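Local coordinates for protein 4-oxalocrotonate decarboxylase NahK (Pseudomonas putida, PDB 5D2K) that catalyses the metal-assisted decarboxylation of 4-oxalocrotonate to 2-oxopent-4-enoate and carbon dioxide, a step in the breakdown of aromatic hydrocarbons such as naphthalene, at residues S96-L108 with R257-I269. The protein carries 1 engineered substitution. Numbering follows the deposited sequence. Where two conformers were deposited one is given.
Sequences SVPDGGVVDCSKL and RYQGLGSVSARFI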
# COMPACT_ATOMS: atom_id res chain seq x y z
N SER A 96 4.72 -8.40 -6.82
CA SER A 96 5.85 -7.66 -7.39
C SER A 96 5.90 -7.70 -8.92
O SER A 96 5.66 -8.75 -9.53
CB SER A 96 7.16 -8.18 -6.80
OG SER A 96 7.39 -9.53 -7.18
N VAL A 97 6.22 -6.55 -9.51
CA VAL A 97 6.35 -6.36 -10.96
C VAL A 97 7.69 -5.67 -11.21
O VAL A 97 8.04 -4.72 -10.51
CB VAL A 97 5.18 -5.50 -11.51
CG1 VAL A 97 5.29 -5.28 -13.03
CG2 VAL A 97 3.83 -6.12 -11.15
N PRO A 98 8.45 -6.14 -12.21
CA PRO A 98 9.74 -5.51 -12.51
C PRO A 98 9.58 -4.19 -13.27
O PRO A 98 8.60 -4.04 -14.00
CB PRO A 98 10.44 -6.57 -13.38
CG PRO A 98 9.33 -7.19 -14.12
CD PRO A 98 8.16 -7.25 -13.13
N ASP A 99 10.52 -3.27 -13.08
CA ASP A 99 10.57 -2.02 -13.85
C ASP A 99 10.44 -2.35 -15.34
O ASP A 99 11.13 -3.23 -15.86
CB ASP A 99 11.88 -1.28 -13.56
CG ASP A 99 11.87 0.18 -14.01
OD1 ASP A 99 10.84 0.66 -14.50
OD2 ASP A 99 12.91 0.85 -13.83
N GLY A 100 9.52 -1.66 -16.01
CA GLY A 100 9.29 -1.85 -17.43
C GLY A 100 8.43 -3.06 -17.75
O GLY A 100 8.22 -3.38 -18.93
N GLY A 101 7.91 -3.71 -16.71
CA GLY A 101 7.15 -4.93 -16.87
C GLY A 101 5.73 -4.78 -17.39
O GLY A 101 5.21 -3.68 -17.53
N VAL A 102 5.12 -5.92 -17.69
CA VAL A 102 3.77 -5.98 -18.23
C VAL A 102 2.84 -6.51 -17.15
O VAL A 102 3.12 -7.53 -16.52
CB VAL A 102 3.70 -6.88 -19.47
CG1 VAL A 102 2.29 -6.90 -20.06
CG2 VAL A 102 4.69 -6.41 -20.50
N VAL A 103 1.75 -5.79 -16.93
CA VAL A 103 0.76 -6.18 -15.93
C VAL A 103 -0.49 -6.67 -16.64
O VAL A 103 -1.06 -5.96 -17.47
CB VAL A 103 0.40 -5.01 -15.02
CG1 VAL A 103 -0.77 -5.37 -14.08
CG2 VAL A 103 1.62 -4.57 -14.22
N ASP A 104 -0.93 -7.88 -16.31
CA ASP A 104 -2.11 -8.48 -16.92
C ASP A 104 -3.37 -8.03 -16.19
O ASP A 104 -3.66 -8.49 -15.08
CB ASP A 104 -1.98 -10.01 -16.93
CG ASP A 104 -3.16 -10.70 -17.58
OD1 ASP A 104 -4.07 -10.03 -18.11
OD2 ASP A 104 -3.15 -11.95 -17.56
N CYS A 105 -4.12 -7.12 -16.81
CA CYS A 105 -5.34 -6.60 -16.20
C CYS A 105 -6.46 -7.63 -16.09
O CYS A 105 -7.45 -7.38 -15.41
CB CYS A 105 -5.85 -5.39 -16.98
SG CYS A 105 -4.78 -3.95 -16.87
N SER A 106 -6.33 -8.78 -16.75
CA SER A 106 -7.39 -9.78 -16.64
C SER A 106 -7.39 -10.39 -15.25
O SER A 106 -8.34 -11.07 -14.86
CB SER A 106 -7.25 -10.87 -17.71
OG SER A 106 -6.18 -11.76 -17.43
N LYS A 107 -6.33 -10.14 -14.49
CA LYS A 107 -6.24 -10.63 -13.12
C LYS A 107 -6.66 -9.55 -12.13
O LYS A 107 -6.53 -9.72 -10.91
CB LYS A 107 -4.82 -11.10 -12.81
CG LYS A 107 -4.33 -12.20 -13.74
CD LYS A 107 -2.99 -12.76 -13.27
CE LYS A 107 -2.64 -14.04 -14.02
NZ LYS A 107 -3.64 -15.13 -13.75
N LEU A 108 -7.14 -8.43 -12.67
CA LEU A 108 -7.49 -7.26 -11.87
C LEU A 108 -8.94 -6.85 -12.14
O LEU A 108 -9.51 -7.16 -13.19
CB LEU A 108 -6.54 -6.11 -12.19
CG LEU A 108 -5.06 -6.44 -12.03
CD1 LEU A 108 -4.20 -5.22 -12.35
CD2 LEU A 108 -4.76 -6.96 -10.61
N ARG A 257 8.24 9.67 -13.19
CA ARG A 257 9.58 10.23 -13.09
C ARG A 257 9.82 10.74 -11.68
O ARG A 257 8.99 11.46 -11.12
CB ARG A 257 9.77 11.36 -14.11
CG ARG A 257 9.41 10.95 -15.53
CD ARG A 257 9.66 12.07 -16.52
NE ARG A 257 9.17 11.67 -17.84
CZ ARG A 257 9.83 10.86 -18.65
NH1 ARG A 257 11.02 10.38 -18.30
NH2 ARG A 257 9.31 10.53 -19.83
N TYR A 258 10.95 10.33 -11.13
CA TYR A 258 11.35 10.71 -9.78
C TYR A 258 12.54 11.64 -9.87
O TYR A 258 13.56 11.28 -10.44
CB TYR A 258 11.70 9.46 -8.96
CG TYR A 258 10.49 8.62 -8.60
CD1 TYR A 258 9.87 7.82 -9.55
CD2 TYR A 258 9.97 8.64 -7.31
CE1 TYR A 258 8.76 7.06 -9.23
CE2 TYR A 258 8.86 7.88 -6.97
CZ TYR A 258 8.25 7.10 -7.93
OH TYR A 258 7.14 6.35 -7.59
N GLN A 259 12.37 12.85 -9.34
CA GLN A 259 13.43 13.86 -9.36
C GLN A 259 14.78 13.30 -8.91
O GLN A 259 14.94 12.87 -7.77
CB GLN A 259 13.01 15.03 -8.48
CG GLN A 259 14.00 16.18 -8.48
CD GLN A 259 13.77 17.11 -7.32
OE1 GLN A 259 13.06 16.77 -6.38
NE2 GLN A 259 14.38 18.29 -7.37
N GLY A 260 15.74 13.27 -9.84
CA GLY A 260 17.08 12.79 -9.56
C GLY A 260 17.25 11.29 -9.39
O GLY A 260 18.35 10.82 -9.08
N LEU A 261 16.17 10.54 -9.57
CA LEU A 261 16.19 9.09 -9.35
C LEU A 261 15.63 8.30 -10.53
O LEU A 261 15.19 7.17 -10.37
CB LEU A 261 15.40 8.73 -8.09
CG LEU A 261 15.91 9.26 -6.75
CD1 LEU A 261 14.94 8.86 -5.64
CD2 LEU A 261 17.32 8.75 -6.47
N GLY A 262 15.65 8.89 -11.72
CA GLY A 262 15.21 8.15 -12.89
C GLY A 262 13.70 7.97 -12.95
O GLY A 262 12.94 8.82 -12.49
N SER A 263 13.25 6.85 -13.51
CA SER A 263 11.83 6.64 -13.71
C SER A 263 11.43 5.19 -13.53
O SER A 263 12.26 4.30 -13.65
CB SER A 263 11.40 7.11 -15.11
OG SER A 263 12.08 6.39 -16.12
N VAL A 264 10.15 4.99 -13.22
CA VAL A 264 9.53 3.67 -13.13
C VAL A 264 8.50 3.55 -14.23
O VAL A 264 7.68 4.45 -14.41
CB VAL A 264 8.84 3.46 -11.76
CG1 VAL A 264 8.23 2.06 -11.66
CG2 VAL A 264 9.83 3.71 -10.62
N SER A 265 8.51 2.46 -15.00
CA SER A 265 7.59 2.30 -16.12
C SER A 265 6.89 0.95 -16.08
O SER A 265 7.40 0.00 -15.48
CB SER A 265 8.33 2.43 -17.46
OG SER A 265 8.91 3.71 -17.64
N ALA A 266 5.75 0.86 -16.74
CA ALA A 266 5.03 -0.40 -16.88
C ALA A 266 4.05 -0.28 -18.02
O ALA A 266 3.66 0.83 -18.42
CB ALA A 266 4.31 -0.77 -15.60
N ARG A 267 3.65 -1.42 -18.57
CA ARG A 267 2.56 -1.41 -19.52
C ARG A 267 1.53 -2.45 -19.13
O ARG A 267 1.82 -3.38 -18.38
CB ARG A 267 3.06 -1.64 -20.95
CG ARG A 267 3.70 -2.97 -21.23
CD ARG A 267 3.91 -3.08 -22.75
NE ARG A 267 4.53 -4.34 -23.14
CZ ARG A 267 3.87 -5.37 -23.65
NH1 ARG A 267 4.52 -6.48 -23.98
NH2 ARG A 267 2.56 -5.31 -23.82
N PHE A 268 0.32 -2.24 -19.63
CA PHE A 268 -0.83 -3.05 -19.23
C PHE A 268 -1.46 -3.76 -20.41
O PHE A 268 -1.55 -3.21 -21.50
CB PHE A 268 -1.85 -2.16 -18.52
CG PHE A 268 -1.32 -1.54 -17.26
CD1 PHE A 268 -0.56 -0.37 -17.29
CD2 PHE A 268 -1.53 -2.16 -16.04
CE1 PHE A 268 -0.04 0.18 -16.13
CE2 PHE A 268 -1.01 -1.62 -14.87
CZ PHE A 268 -0.27 -0.46 -14.91
N ILE A 269 -1.87 -5.00 -20.19
CA ILE A 269 -2.58 -5.76 -21.23
C ILE A 269 -3.82 -6.40 -20.63
O ILE A 269 -4.05 -6.31 -19.43
CB ILE A 269 -1.70 -6.86 -21.86
CG1 ILE A 269 -1.25 -7.87 -20.80
CG2 ILE A 269 -0.51 -6.26 -22.57
CD1 ILE A 269 -0.54 -9.07 -21.38
OXT ILE A 269 -4.64 -7.00 -21.33
O HOH W 1 11.75 2.45 -16.34
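Val102 and Val103 pair in parallel with Arg267 and Phe268, strand 101-103 lying along the C-terminal strand 263-268. Three backbone bonds alternate across the seam: Arg267 N to Gly101 O, Val103 N to Arg267 O (2.8 Å) and Ile269 N to Val103 O. Past the strand, Cys105 N reaches the terminal carboxylate at Ile269 O (2.7 Å), so even the last residue is held. On the face carrying Val102, its CG2 lies over one face of the Arg267 guanidinium, 3.4 Å from CZ and offset toward the rim, while CG1 meets Ile269 CG1 at 3.7 Å. On the other face, the side chains of Val103 and Phe268 run side by side, pointing the same way, with Val103 CB 3.6 Å from Phe268 CD2; both it and Cys105 SG, 3.8 Å from CD2, come at the ring obliquely. At the opposite end, Asp99 has CG anti to its N (chi1 -165°), which brings OD1 to Ser265 N at 3.0 Å, nearly in line with the C-O bond; a water also lies close to OD1, probably donating to it. Within the type II turn from Pro98 to Gly101, Gly100 N meets Ser265 O from above the carbonyl plane. Just before Cys105, Asp104 OD1 closes an Asx turn, taking Ser106 N and OG (2.8 Å) from one face of its carboxylate. With an alanine here, Ser106 N and OG would probably lose this shared acceptor, and the turn that presents Cys105 N to the C-terminus is likely to be less firmly set. Strand 101-103 is an outermost strand, within this chain, of a five-stranded mixed sheet; strand 253-258 flanks 263-268 on its other side, and Ala266 packs against Ile174 of strand 170-175.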